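Local structure of mitomycin biosynthesis 6-O-methyltransferase (Streptomyces lavendulae, 3GWZ) at residues G70-A74 with T75-E79; R242-L245 with T246-L250; R291-A294 with T295-P299; A332-E336 with S337-A341. The protein transfers the S-methyl group of S-adenosyl-L-methionine to a quinone hydroxyl of demethylated mitomycins, completing the methoxy group of mitomycins A and B. All coordinates share one frame; numbering follows the deposited sequence. Where two conformers were deposited one is given.

Contact 1: residues G70-A74 with T75-E79; sequences GPRTA and TALAE
T73 and A76 are joined by a side-chain-to-backbone bond in which T73 OG1 accepts from A76 N at 2.9 Å, with an N-H...O angle of 160°. The hydroxyl can do this because chi1 of 68° places OG1 between the backbone N and the carbonyl carbon of its own residue, turned to the first turn of the helix. The A76 methyl lies close by, with its CB 3.4 Å from T73 OG1.

Backbone bonds continue the grip. T73 O takes L77 N at 2.8 Å in a nearly straight bond (173°), and A74 O takes A78 N at the same length of 2.8 Å. T73 therefore gives both its side chain and its carbonyl to the opening turn.

Apolar contact comes from L77, which leans back over the strand, its CD2 3.9 Å from R72 CB. L77 CG also packs against the carbonyl of the capping residue, 3.3 Å from T73 O. Beyond these segments L77 packs on L88 and L92 of helix 85-97. The R72 chain bends at chi2 and carries its guanidinium away from the leucine, where NH1 forms a salt bridge with E243 of the second subunit.

T75 OG1 is hydrogen-bonded to E85 at the start of the following helix. The whole is a classical threonine N-cap at a strand-to-helix junction: strand 72-73 edges a small antiparallel sheet and passes directly into helix 74-81, consistent with the winged-helix-like dimerisation domain of related COMT-type O-methyltransferases.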
ATOM      1  N   GLY A  70      10.793   5.219   4.800  1.00 27.83           N
ATOM      2  CA  GLY A  70      12.165   5.562   5.137  1.00 27.28           C
ATOM      3  C   GLY A  70      13.085   4.355   5.227  1.00 24.30           C
ATOM      4  O   GLY A  70      12.628   3.217   5.134  1.00 19.20           O
ATOM      5  N   PRO A  71      14.389   4.597   5.444  1.00 27.15           N
ATOM      6  CA  PRO A  71      15.397   3.529   5.442  1.00 24.27           C
ATOM      7  C   PRO A  71      15.239   2.617   6.650  1.00 26.19           C
ATOM      8  O   PRO A  71      14.711   3.048   7.678  1.00 21.78           O
ATOM      9  CB  PRO A  71      16.734   4.291   5.533  1.00 25.61           C
ATOM     10  CG  PRO A  71      16.392   5.759   5.464  1.00 28.50           C
ATOM     11  CD  PRO A  71      14.957   5.891   5.855  1.00 28.26           C
ATOM     12  N   ARG A  72      15.673   1.365   6.516  1.00 17.34           N
ATOM     13  CA  ARG A  72      15.653   0.411   7.621  1.00 17.59           C
ATOM     14  C   ARG A  72      16.951  -0.375   7.617  1.00 20.16           C
ATOM     15  O   ARG A  72      17.593  -0.525   6.574  1.00 19.45           O
ATOM     16  CB  ARG A  72      14.477  -0.556   7.488  1.00 18.57           C
ATOM     17  CG  ARG A  72      13.118   0.121   7.341  1.00 24.39           C
ATOM     18  CD  ARG A  72      12.521   0.526   8.682  1.00 31.00           C
ATOM     19  NE  ARG A  72      11.377   1.413   8.480  1.00 39.94           N
ATOM     20  CZ  ARG A  72      10.741   2.068   9.444  1.00 46.44           C
ATOM     21  NH1 ARG A  72      11.126   1.943  10.707  1.00 52.44           N
ATOM     22  NH2 ARG A  72       9.716   2.849   9.139  1.00 44.93           N
ATOM     23  N   THR A  73      17.335  -0.877   8.779  1.00 17.81           N
ATOM     24  CA  THR A  73      18.556  -1.656   8.887  1.00 21.67           C
ATOM     25  C   THR A  73      18.348  -3.085   8.385  1.00 21.92           C
ATOM     26  O   THR A  73      17.226  -3.608   8.395  1.00 18.10           O
ATOM     27  CB  THR A  73      19.055  -1.720  10.341  1.00 21.13           C
ATOM     28  OG1 THR A  73      18.138  -2.489  11.127  1.00 22.93           O
ATOM     29  CG2 THR A  73      19.197  -0.311  10.938  1.00 22.81           C
ATOM     30  N   ALA A  74      19.434  -3.710   7.946  1.00 21.48           N
ATOM     31  CA  ALA A  74      19.396  -5.122   7.584  1.00 20.55           C
ATOM     32  C   ALA A  74      18.872  -5.938   8.766  1.00 19.65           C
ATOM     33  O   ALA A  74      18.109  -6.879   8.587  1.00 18.61           O
ATOM     34  CB  ALA A  74      20.783  -5.605   7.168  1.00 18.43           C
ATOM     35  N   THR A  75      19.280  -5.566   9.978  1.00 20.74           N
ATOM     36  CA  THR A  75      18.783  -6.223  11.185  1.00 22.37           C
ATOM     37  C   THR A  75      17.262  -6.194  11.240  1.00 20.39           C
ATOM     38  O   THR A  75      16.616  -7.231  11.404  1.00 22.52           O
ATOM     39  CB  THR A  75      19.334  -5.562  12.471  1.00 23.97           C
ATOM     40  OG1 THR A  75      20.765  -5.620  12.464  1.00 24.97           O
ATOM     41  CG2 THR A  75      18.809  -6.281  13.708  1.00 26.22           C
ATOM     42  N   ALA A  76      16.694  -5.001  11.096  1.00 22.63           N
ATOM     43  CA  ALA A  76      15.248  -4.821  11.207  1.00 20.65           C
ATOM     44  C   ALA A  76      14.509  -5.511  10.059  1.00 25.91           C
ATOM     45  O   ALA A  76      13.474  -6.148  10.268  1.00 24.35           O
ATOM     46  CB  ALA A  76      14.899  -3.345  11.244  1.00 19.51           C
ATOM     47  N   LEU A  77      15.037  -5.374   8.847  1.00 21.15           N
ATOM     48  CA  LEU A  77      14.451  -6.040   7.695  1.00 21.10           C
ATOM     49  C   LEU A  77      14.485  -7.563   7.857  1.00 18.23           C
ATOM     50  O   LEU A  77      13.538  -8.254   7.482  1.00 24.03           O
ATOM     51  CB  LEU A  77      15.156  -5.610   6.407  1.00 19.40           C
ATOM     52  CG  LEU A  77      14.987  -4.145   6.009  1.00 20.46           C
ATOM     53  CD1 LEU A  77      15.937  -3.800   4.867  1.00 20.77           C
ATOM     54  CD2 LEU A  77      13.535  -3.839   5.622  1.00 13.17           C
ATOM     55  N   ALA A  78      15.572  -8.083   8.422  1.00 19.83           N
ATOM     56  CA  ALA A  78      15.690  -9.520   8.664  1.00 21.30           C
ATOM     57  C   ALA A  78      14.669 -10.004   9.688  1.00 23.19           C
ATOM     58  O   ALA A  78      14.024 -11.033   9.497  1.00 21.47           O
ATOM     59  CB  ALA A  78      17.107  -9.888   9.099  1.00 19.74           C
ATOM     60  N   GLU A  79      14.524  -9.258  10.779  1.00 29.04           N
ATOM     61  CA  GLU A  79      13.537  -9.604  11.799  1.00 27.09           C
ATOM     62  C   GLU A  79      12.118  -9.619  11.230  1.00 26.16           C
ATOM     63  O   GLU A  79      11.349 -10.544  11.491  1.00 30.56           O
ATOM     64  CB  GLU A  79      13.625  -8.642  12.986  1.00 29.32           C
ATOM     65  CG  GLU A  79      12.496  -8.799  13.989  1.00 34.67           C
ATOM     66  CD  GLU A  79      12.824  -8.178  15.330  0.19 39.53           C
ATOM     67  OE1 GLU A  79      13.977  -7.729  15.508  0.51 42.26           O
ATOM     68  OE2 GLU A  79      11.931  -8.142  16.205  0.43 43.05           O
TER

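Contact 2: residues R242-L245 with T246-L250; sequences RELL and TGRGL
L245 meets the residues that follow it through both its carbonyl and its side chain. L245 O accepts from L250 N at 2.9 Å, and a weak bond from R248 N also reaches this oxygen. Beside this bond the two leucine side chains cross at a slant, the closest carbons being L245 CD2 and L250 CD1 at 4.2 Å. Both lean on A218 of helix 215-223, while L245 also touches C254 and I256 of strand 254-258.

T246 turns its hydroxyl back to the preceding turn. T246 OG1, anti to its own carbonyl carbon (chi1 -60°), donates to R242 O at 2.7 Å. T246 N binds the same R242 O at 2.8 Å. The two donors come from opposite faces of the R242 carbonyl plane, the hydroxyl standing 37° out of it, so one oxygen is gripped twice.

T246 O in turn accepts from G249 N at 2.9 Å. Together with the L250 N to L245 O bond, which spans more residues, this makes a Schellman motif, with G249 as the C-prime residue at a phi of 74°. It ends helix 235-247, the crossover helix of the Rossmann-like beta-alpha-beta unit between strands 228-233 and 254-258.

L244 lies alongside R248, the two side chains pointing the same way, and L244 CD2 approaches R248 CD to 4.1 Å. L244 O receives a weak bond from R248 N. The R248 chain bends at chi3, and its NH2 forms a salt bridge with D222 of helix 215-223.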
ATOM      1  N   ARG A 242     -15.505 -13.004 -13.593  1.00 15.18           N
ATOM      2  CA  ARG A 242     -16.799 -12.560 -13.081  1.00 15.07           C
ATOM      3  C   ARG A 242     -16.621 -11.531 -11.963  1.00 17.57           C
ATOM      4  O   ARG A 242     -17.300 -10.506 -11.944  1.00 16.94           O
ATOM      5  CB  ARG A 242     -17.636 -13.737 -12.585  1.00 19.45           C
ATOM      6  CG  ARG A 242     -19.082 -13.364 -12.265  1.00 18.61           C
ATOM      7  CD  ARG A 242     -19.828 -14.488 -11.550  1.00 19.65           C
ATOM      8  NE  ARG A 242     -19.672 -15.784 -12.212  1.00 20.82           N
ATOM      9  CZ  ARG A 242     -20.392 -16.201 -13.247  1.00 23.13           C
ATOM     10  NH1 ARG A 242     -21.329 -15.422 -13.774  1.00 23.98           N
ATOM     11  NH2 ARG A 242     -20.159 -17.398 -13.772  1.00 23.55           N
ATOM     12  N   GLU A 243     -15.705 -11.792 -11.036  1.00 15.95           N
ATOM     13  CA  GLU A 243     -15.452 -10.837  -9.965  1.00 16.36           C
ATOM     14  C   GLU A 243     -14.989  -9.463 -10.492  1.00 20.44           C
ATOM     15  O   GLU A 243     -15.494  -8.422 -10.060  1.00 16.53           O
ATOM     16  CB  GLU A 243     -14.455 -11.388  -8.942  1.00 20.22           C
ATOM     17  CG  GLU A 243     -14.147 -10.385  -7.813  1.00 31.16           C
ATOM     18  CD  GLU A 243     -13.130 -10.903  -6.801  1.00 45.38           C
ATOM     19  OE1 GLU A 243     -12.905 -12.130  -6.749  1.00 40.55           O
ATOM     20  OE2 GLU A 243     -12.559 -10.078  -6.053  1.00 44.76           O
ATOM     21  N   LEU A 244     -14.035  -9.461 -11.420  1.00 16.73           N
ATOM     22  CA  LEU A 244     -13.525  -8.209 -11.992  1.00 16.74           C
ATOM     23  C   LEU A 244     -14.622  -7.440 -12.723  1.00 20.84           C
ATOM     24  O   LEU A 244     -14.822  -6.236 -12.490  1.00 15.82           O
ATOM     25  CB  LEU A 244     -12.331  -8.475 -12.922  1.00 19.73           C
ATOM     26  CG  LEU A 244     -11.692  -7.295 -13.671  1.00 21.07           C
ATOM     27  CD1 LEU A 244     -10.233  -7.584 -14.043  1.00 20.67           C
ATOM     28  CD2 LEU A 244     -12.489  -6.909 -14.920  1.00 19.34           C
ATOM     29  N   LEU A 245     -15.353  -8.142 -13.585  1.00 13.46           N
ATOM     30  CA  LEU A 245     -16.403  -7.508 -14.369  1.00 14.86           C
ATOM     31  C   LEU A 245     -17.568  -7.030 -13.498  1.00 17.10           C
ATOM     32  O   LEU A 245     -18.125  -5.964 -13.734  1.00 19.23           O
ATOM     33  CB  LEU A 245     -16.896  -8.458 -15.467  1.00 14.39           C
ATOM     34  CG  LEU A 245     -15.904  -8.663 -16.623  1.00 20.71           C
ATOM     35  CD1 LEU A 245     -16.200  -9.947 -17.411  1.00 15.07           C
ATOM     36  CD2 LEU A 245     -15.885  -7.452 -17.558  1.00 17.00           C
ATOM     37  N   THR A 246     -17.934  -7.816 -12.493  1.00 13.79           N
ATOM     38  CA  THR A 246     -19.048  -7.439 -11.629  1.00 17.81           C
ATOM     39  C   THR A 246     -18.718  -6.194 -10.802  1.00 19.80           C
ATOM     40  O   THR A 246     -19.527  -5.265 -10.711  1.00 18.06           O
ATOM     41  CB  THR A 246     -19.440  -8.594 -10.711  1.00 20.58           C
ATOM     42  OG1 THR A 246     -19.837  -9.712 -11.516  1.00 19.51           O
ATOM     43  CG2 THR A 246     -20.588  -8.187  -9.790  1.00 17.18           C
ATOM     44  N   GLY A 247     -17.525  -6.176 -10.211  1.00 17.18           N
ATOM     45  CA  GLY A 247     -17.099  -5.056  -9.381  1.00 15.22           C
ATOM     46  C   GLY A 247     -16.855  -3.782 -10.164  1.00 19.35           C
ATOM     47  O   GLY A 247     -16.764  -2.692  -9.587  1.00 15.09           O
ATOM     48  N   ARG A 248     -16.732  -3.910 -11.484  1.00 16.61           N
ATOM     49  CA  ARG A 248     -16.627  -2.737 -12.341  1.00 14.09           C
ATOM     50  C   ARG A 248     -17.989  -2.353 -12.940  1.00 16.16           C
ATOM     51  O   ARG A 248     -18.075  -1.514 -13.831  1.00 17.37           O
ATOM     52  CB  ARG A 248     -15.545  -2.926 -13.411  1.00 18.66           C
ATOM     53  CG  ARG A 248     -14.133  -2.646 -12.857  1.00 17.66           C
ATOM     54  CD  ARG A 248     -13.026  -3.033 -13.813  1.00 19.86           C
ATOM     55  NE  ARG A 248     -13.037  -2.229 -15.037  1.00 20.85           N
ATOM     56  CZ  ARG A 248     -12.115  -2.317 -15.988  1.00 22.93           C
ATOM     57  NH1 ARG A 248     -11.105  -3.166 -15.844  1.00 21.67           N
ATOM     58  NH2 ARG A 248     -12.194  -1.556 -17.078  1.00 20.12           N
ATOM     59  N   GLY A 249     -19.049  -2.965 -12.428  1.00 13.95           N
ATOM     60  CA  GLY A 249     -20.404  -2.609 -12.824  1.00 18.28           C
ATOM     61  C   GLY A 249     -20.796  -3.097 -14.207  1.00 22.14           C
ATOM     62  O   GLY A 249     -21.622  -2.476 -14.884  1.00 20.39           O
ATOM     63  N   LEU A 250     -20.213  -4.211 -14.638  1.00 17.79           N
ATOM     64  CA  LEU A 250     -20.439  -4.672 -16.008  1.00 19.42           C
ATOM     65  C   LEU A 250     -21.117  -6.042 -16.101  1.00 20.39           C
ATOM     66  O   LEU A 250     -21.252  -6.594 -17.195  1.00 21.10           O
ATOM     67  CB  LEU A 250     -19.124  -4.677 -16.791  1.00 14.80           C
ATOM     68  CG  LEU A 250     -18.561  -3.309 -17.180  1.00 20.29           C
ATOM     69  CD1 LEU A 250     -17.113  -3.444 -17.638  1.00 18.84           C
ATOM     70  CD2 LEU A 250     -19.415  -2.681 -18.273  1.00 20.14           C
TER

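Contact 3: residues R291-A294 with T295-P299; sequences RRIA and TAMKP
I293 and M297, the latter present as selenomethionine, meet where helix 283-296 ends and turns toward strand 302-308, within a beta-alpha-beta unit of the Rossmann-like methyltransferase domain. Their side chains cross at a slant, with I293 CG2 3.8 Å from M297 SE. M297 CG is closer to the backbone, 3.2 Å from I293 O, and a bend at chi3 (68°) then directs the terminal methyl out of line with the rest of the chain.

The backbone beneath this pair tightens as the helix finishes. A296 N is 2.9 Å from I293 O, three residues back, whereas its bond to R292 O is weak. M297 N likewise bonds A294 O at 3.2 Å, well above the plane of that carbonyl, and M297 is the first residue to leave helical angles.

Just before this, T295 N donates to R291 O at 3.1 Å. T295 OG1 reaches the same oxygen from the other face of its plane, although T295 has two conformers and this second bond is less certain.

In the next shell, L303 of strand 302-308 touches both I293 and M297, and I265 packs on I293 and A296. Y272 of strand 271-275 and L348 of strand 348-355 touch M297. Just past the helix end, K298 NZ forms a salt bridge with D270 OD1.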
ATOM      1  N   ARG A 291     -10.632 -23.079 -36.489  1.00 16.73           N
ATOM      2  CA  ARG A 291     -11.705 -23.734 -37.228  1.00 22.65           C
ATOM      3  C   ARG A 291     -13.018 -23.659 -36.453  1.00 23.13           C
ATOM      4  O   ARG A 291     -14.074 -23.413 -37.038  1.00 23.59           O
ATOM      5  CB  ARG A 291     -11.336 -25.185 -37.569  1.00 24.56           C
ATOM      6  CG  ARG A 291     -10.406 -25.302 -38.776  1.00 23.21           C
ATOM      7  CD  ARG A 291     -10.035 -26.746 -39.104  1.00 33.48           C
ATOM      8  NE  ARG A 291      -9.129 -26.811 -40.253  1.00 34.76           N
ATOM      9  CZ  ARG A 291      -8.460 -27.898 -40.630  1.00 40.64           C
ATOM     10  NH1 ARG A 291      -8.583 -29.034 -39.952  1.00 39.91           N
ATOM     11  NH2 ARG A 291      -7.659 -27.849 -41.687  1.00 35.76           N
ATOM     12  N   ARG A 292     -12.956 -23.849 -35.137  1.00 22.78           N
ATOM     13  CA  ARG A 292     -14.156 -23.719 -34.323  1.00 21.26           C
ATOM     14  C   ARG A 292     -14.656 -22.274 -34.301  1.00 21.99           C
ATOM     15  O   ARG A 292     -15.860 -22.026 -34.269  1.00 20.01           O
ATOM     16  CB  ARG A 292     -13.943 -24.244 -32.903  1.00 23.85           C
ATOM     17  CG  ARG A 292     -15.263 -24.390 -32.139  1.00 27.65           C
ATOM     18  CD  ARG A 292     -15.118 -25.201 -30.867  1.00 27.68           C
ATOM     19  NE  ARG A 292     -14.638 -26.557 -31.122  1.00 27.68           N
ATOM     20  CZ  ARG A 292     -15.415 -27.575 -31.479  1.00 36.69           C
ATOM     21  NH1 ARG A 292     -16.719 -27.393 -31.642  1.00 34.46           N
ATOM     22  NH2 ARG A 292     -14.887 -28.777 -31.675  1.00 26.61           N
ATOM     23  N   ILE A 293     -13.735 -21.315 -34.313  1.00 18.79           N
ATOM     24  CA  ILE A 293     -14.133 -19.917 -34.373  1.00 19.18           C
ATOM     25  C   ILE A 293     -14.786 -19.632 -35.722  1.00 19.81           C
ATOM     26  O   ILE A 293     -15.864 -19.054 -35.787  1.00 18.96           O
ATOM     27  CB  ILE A 293     -12.935 -18.966 -34.163  1.00 19.36           C
ATOM     28  CG1 ILE A 293     -12.385 -19.117 -32.742  1.00 17.41           C
ATOM     29  CG2 ILE A 293     -13.338 -17.522 -34.422  1.00 17.50           C
ATOM     30  CD1 ILE A 293     -11.061 -18.398 -32.540  1.00 18.99           C
ATOM     31  N   ALA A 294     -14.140 -20.061 -36.799  1.00 19.37           N
ATOM     32  CA  ALA A 294     -14.687 -19.856 -38.137  1.00 20.33           C
ATOM     33  C   ALA A 294     -16.133 -20.360 -38.254  1.00 24.50           C
ATOM     34  O   ALA A 294     -16.977 -19.712 -38.875  1.00 23.74           O
ATOM     35  CB  ALA A 294     -13.792 -20.531 -39.188  1.00 23.15           C
ATOM     36  N   THR A 295     -16.397 -21.519 -37.663  0.73 22.96           N
ATOM     37  CA  THR A 295     -17.723 -22.132 -37.694  0.73 24.16           C
ATOM     38  C   THR A 295     -18.766 -21.254 -37.006  0.73 30.11           C
ATOM     39  O   THR A 295     -19.925 -21.190 -37.430  0.73 24.31           O
ATOM     40  CB  THR A 295     -17.693 -23.519 -37.027  0.73 24.36           C
ATOM     41  OG1 THR A 295     -16.884 -24.405 -37.813  0.73 27.02           O
ATOM     42  CG2 THR A 295     -19.095 -24.098 -36.905  0.73 30.86           C
ATOM     43  N   ALA A 296     -18.340 -20.562 -35.954  1.00 23.36           N
ATOM     44  CA  ALA A 296     -19.243 -19.757 -35.140  1.00 21.70           C
ATOM     45  C   ALA A 296     -19.507 -18.391 -35.766  1.00 24.87           C
ATOM     46  O   ALA A 296     -20.423 -17.678 -35.357  1.00 25.95           O
ATOM     47  CB  ALA A 296     -18.673 -19.581 -33.730  1.00 21.16           C
HETATM   48  N   MSE A 297     -18.693 -18.019 -36.745  1.00 22.49           N
HETATM   49  CA  MSE A 297     -18.763 -16.674 -37.300  1.00 23.16           C
HETATM   50  C   MSE A 297     -19.870 -16.512 -38.342  1.00 32.17           C
HETATM   51  O   MSE A 297     -20.132 -17.416 -39.137  1.00 30.01           O
HETATM   52  CB  MSE A 297     -17.416 -16.269 -37.900  1.00 23.45           C
HETATM   53  CG  MSE A 297     -16.339 -16.028 -36.844  1.00 22.50           C
HETATM   54 SE   MSE A 297     -14.572 -15.757 -37.599  0.65 23.10          SE
HETATM   55  CE  MSE A 297     -14.893 -14.040 -38.446  1.00 17.68           C
ATOM     56  N   LYS A 298     -20.515 -15.350 -38.322  1.00 25.39           N
ATOM     57  CA  LYS A 298     -21.426 -14.969 -39.391  1.00 32.17           C
ATOM     58  C   LYS A 298     -20.608 -14.380 -40.530  1.00 34.50           C
ATOM     59  O   LYS A 298     -19.491 -13.905 -40.315  1.00 31.79           O
ATOM     60  CB  LYS A 298     -22.437 -13.932 -38.894  1.00 37.90           C
ATOM     61  CG  LYS A 298     -23.299 -14.413 -37.747  1.00 33.82           C
ATOM     62  CD  LYS A 298     -24.267 -13.332 -37.293  1.00 35.65           C
ATOM     63  CE  LYS A 298     -23.540 -12.057 -36.910  1.00 31.57           C
ATOM     64  NZ  LYS A 298     -24.429 -11.117 -36.173  1.00 32.35           N
ATOM     65  N   PRO A 299     -21.157 -14.402 -41.748  1.00 32.58           N
ATOM     66  CA  PRO A 299     -20.423 -13.853 -42.891  1.00 29.73           C
ATOM     67  C   PRO A 299     -19.883 -12.452 -42.610  1.00 31.33           C
ATOM     68  O   PRO A 299     -18.817 -12.088 -43.104  1.00 30.35           O
ATOM     69  CB  PRO A 299     -21.487 -13.803 -43.991  1.00 37.27           C
ATOM     70  CG  PRO A 299     -22.409 -14.931 -43.648  1.00 42.72           C
ATOM     71  CD  PRO A 299     -22.451 -14.989 -42.142  1.00 40.18           C
TER

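Contact 4: residues A332-E336 with S337-A341; sequences AERSE and SEFAA
R334 crosses both F339 and E338 at about a right angle, and its chain touches them atom by atom. R334 CB lies over one face of the F339 ring in a CH-pi contact, 4.1 Å from the centroid and 20° off the normal; the same R334 CB is 3.7 Å from E338 OE1. R334 CG passes 4.2 Å from E338 CB. R334 CD returns to the ring, 3.9 Å from F339 CE1. The chain is extended from CG to NE, which carries the guanidinium past the phenylalanine to D283, where NH2 makes a salt bridge, and to the carbonyls of W281 and L278.

Next to it the chain enters helix 336-344, with S335 as N-cap. E338, three residues on, reaches with its extended chain so that its OE1 accepts from S335 N at 3.0 Å in a nearly straight bond (168°), the glutamate half of a capping-box arrangement. The amide meets OE1 on the anti side, 27° out of the carboxylate plane. A water donates both to this OE1 and to E333 O, tying the cap to the loop before it. S335 OG and S337 OG share a hydrogen bond of 3.0 Å, and S335 O takes F339 N.

The E333 side chain reaches H279 and N308 at the active site: OE1 bonds H279, the inferred proton acceptor, and OE2 bonds N308, a substrate-binding residue.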
ATOM      1  N   ALA A 332       5.004 -20.318 -29.051  1.00 14.79           N
ATOM      2  CA  ALA A 332       5.930 -19.604 -29.919  1.00 13.39           C
ATOM      3  C   ALA A 332       5.221 -18.391 -30.490  1.00 13.60           C
ATOM      4  O   ALA A 332       4.024 -18.442 -30.767  1.00 15.83           O
ATOM      5  CB  ALA A 332       6.398 -20.503 -31.063  1.00 13.70           C
ATOM      6  N   GLU A 333       5.961 -17.305 -30.669  1.00 13.91           N
ATOM      7  CA  GLU A 333       5.439 -16.137 -31.370  1.00 14.22           C
ATOM      8  C   GLU A 333       5.517 -16.419 -32.854  1.00 16.57           C
ATOM      9  O   GLU A 333       6.370 -17.197 -33.303  1.00 15.57           O
ATOM     10  CB  GLU A 333       6.251 -14.881 -31.030  1.00 17.15           C
ATOM     11  CG  GLU A 333       6.413 -14.609 -29.534  1.00 13.59           C
ATOM     12  CD  GLU A 333       5.133 -14.115 -28.862  1.00 18.02           C
ATOM     13  OE1 GLU A 333       4.033 -14.302 -29.431  1.00 19.52           O
ATOM     14  OE2 GLU A 333       5.227 -13.545 -27.749  1.00 16.88           O
ATOM     15  N   ARG A 334       4.631 -15.783 -33.614  1.00 14.90           N
ATOM     16  CA  ARG A 334       4.553 -15.996 -35.049  1.00 17.35           C
ATOM     17  C   ARG A 334       4.589 -14.662 -35.801  1.00 18.24           C
ATOM     18  O   ARG A 334       4.264 -13.612 -35.236  1.00 18.02           O
ATOM     19  CB  ARG A 334       3.260 -16.739 -35.397  1.00 13.47           C
ATOM     20  CG  ARG A 334       3.271 -18.239 -35.070  1.00 15.60           C
ATOM     21  CD  ARG A 334       1.864 -18.815 -35.234  1.00 18.05           C
ATOM     22  NE  ARG A 334       1.799 -20.231 -34.902  1.00 16.05           N
ATOM     23  CZ  ARG A 334       1.364 -20.710 -33.740  1.00 19.52           C
ATOM     24  NH1 ARG A 334       0.938 -19.879 -32.785  1.00 14.50           N
ATOM     25  NH2 ARG A 334       1.340 -22.024 -33.540  1.00 15.04           N
ATOM     26  N   SER A 335       4.998 -14.716 -37.066  1.00 14.97           N
ATOM     27  CA  SER A 335       4.891 -13.573 -37.972  1.00 18.58           C
ATOM     28  C   SER A 335       3.471 -13.524 -38.526  1.00 20.52           C
ATOM     29  O   SER A 335       2.720 -14.488 -38.399  1.00 17.72           O
ATOM     30  CB  SER A 335       5.875 -13.719 -39.134  1.00 21.67           C
ATOM     31  OG  SER A 335       5.433 -14.716 -40.039  1.00 20.80           O
ATOM     32  N   GLU A 336       3.096 -12.407 -39.140  1.00 20.73           N
ATOM     33  CA  GLU A 336       1.769 -12.324 -39.742  1.00 21.54           C
ATOM     34  C   GLU A 336       1.571 -13.385 -40.829  1.00 18.70           C
ATOM     35  O   GLU A 336       0.499 -13.954 -40.940  1.00 20.05           O
ATOM     36  CB  GLU A 336       1.495 -10.921 -40.297  1.00 25.51           C
ATOM     37  CG  GLU A 336       0.079 -10.733 -40.811  1.00 27.91           C
ATOM     38  CD  GLU A 336      -0.208  -9.307 -41.270  1.00 36.67           C
ATOM     39  OE1 GLU A 336       0.233  -8.349 -40.595  1.00 38.33           O
ATOM     40  OE2 GLU A 336      -0.886  -9.150 -42.306  1.00 37.26           O
ATOM     41  N   SER A 337       2.607 -13.656 -41.620  1.00 19.81           N
ATOM     42  CA  SER A 337       2.491 -14.644 -42.690  1.00 24.22           C
ATOM     43  C   SER A 337       2.315 -16.051 -42.131  1.00 25.45           C
ATOM     44  O   SER A 337       1.602 -16.878 -42.704  1.00 17.17           O
ATOM     45  CB  SER A 337       3.698 -14.595 -43.635  1.00 26.96           C
ATOM     46  OG  SER A 337       4.897 -14.940 -42.969  1.00 31.43           O
ATOM     47  N   GLU A 338       2.969 -16.330 -41.012  1.00 21.59           N
ATOM     48  CA  GLU A 338       2.742 -17.599 -40.335  1.00 21.39           C
ATOM     49  C   GLU A 338       1.296 -17.730 -39.851  1.00 17.62           C
ATOM     50  O   GLU A 338       0.669 -18.780 -40.021  1.00 20.59           O
ATOM     51  CB  GLU A 338       3.761 -17.795 -39.202  1.00 19.97           C
ATOM     52  CG  GLU A 338       5.112 -18.271 -39.735  1.00 23.15           C
ATOM     53  CD  GLU A 338       6.245 -18.139 -38.730  1.00 27.25           C
ATOM     54  OE1 GLU A 338       6.090 -17.410 -37.730  1.00 21.10           O
ATOM     55  OE2 GLU A 338       7.297 -18.765 -38.952  1.00 30.18           O
ATOM     56  N   PHE A 339       0.752 -16.667 -39.260  1.00 16.00           N
ATOM     57  CA  PHE A 339      -0.645 -16.700 -38.851  1.00 16.42           C
ATOM     58  C   PHE A 339      -1.545 -16.885 -40.081  1.00 19.72           C
ATOM     59  O   PHE A 339      -2.486 -17.679 -40.058  1.00 16.76           O
ATOM     60  CB  PHE A 339      -1.046 -15.419 -38.111  1.00 12.07           C
ATOM     61  CG  PHE A 339      -0.840 -15.481 -36.620  1.00 18.43           C
ATOM     62  CD1 PHE A 339      -1.448 -16.469 -35.859  1.00 24.23           C
ATOM     63  CD2 PHE A 339      -0.051 -14.538 -35.979  1.00 26.08           C
ATOM     64  CE1 PHE A 339      -1.254 -16.523 -34.482  1.00 22.28           C
ATOM     65  CE2 PHE A 339       0.138 -14.583 -34.603  1.00 24.95           C
ATOM     66  CZ  PHE A 339      -0.466 -15.573 -33.859  1.00 16.61           C
ATOM     67  N   ALA A 340      -1.243 -16.146 -41.147  1.00 20.24           N
ATOM     68  CA  ALA A 340      -2.067 -16.167 -42.359  1.00 19.02           C
ATOM     69  C   ALA A 340      -2.174 -17.572 -42.938  1.00 20.28           C
ATOM     70  O   ALA A 340      -3.241 -17.981 -43.397  1.00 20.28           O
ATOM     71  CB  ALA A 340      -1.509 -15.198 -43.399  1.00 20.14           C
ATOM     72  N   ALA A 341      -1.066 -18.309 -42.910  1.00 19.23           N
ATOM     73  CA  ALA A 341      -1.064 -19.692 -43.374  1.00 20.83           C
ATOM     74  C   ALA A 341      -2.009 -20.574 -42.561  1.00 20.50           C
ATOM     75  O   ALA A 341      -2.740 -21.404 -43.122  1.00 19.08           O
ATOM     76  CB  ALA A 341       0.353 -20.262 -43.351  1.00 23.97           C
TER
HETATM   77  O   HOH W   1       6.826 -19.200 -35.255  1.00 35.16           O

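How the contacts relate
The four contacts follow in series along the chain, and all sit at helix ends: contacts 1 and 4 at N-termini, contacts 2 and 3 at C-termini. Contact 1 lies in the dimerisation domain, with its centre about 39 to 59 Å from those of the others, which share the methyltransferase domain. Contacts 2 and 3 close helices 235-247 and 283-296, both crossovers of the seven-stranded mixed sheet, and their centres are about 28 Å apart. Contact 4, beside the substrate site, is about 20 Å from contact 3 between centres. Although contacts 1 and 2 do not touch within one chain, R72 of contact 1 meets E243 and R248 of the second subunit, joining the two domain types across the assembly.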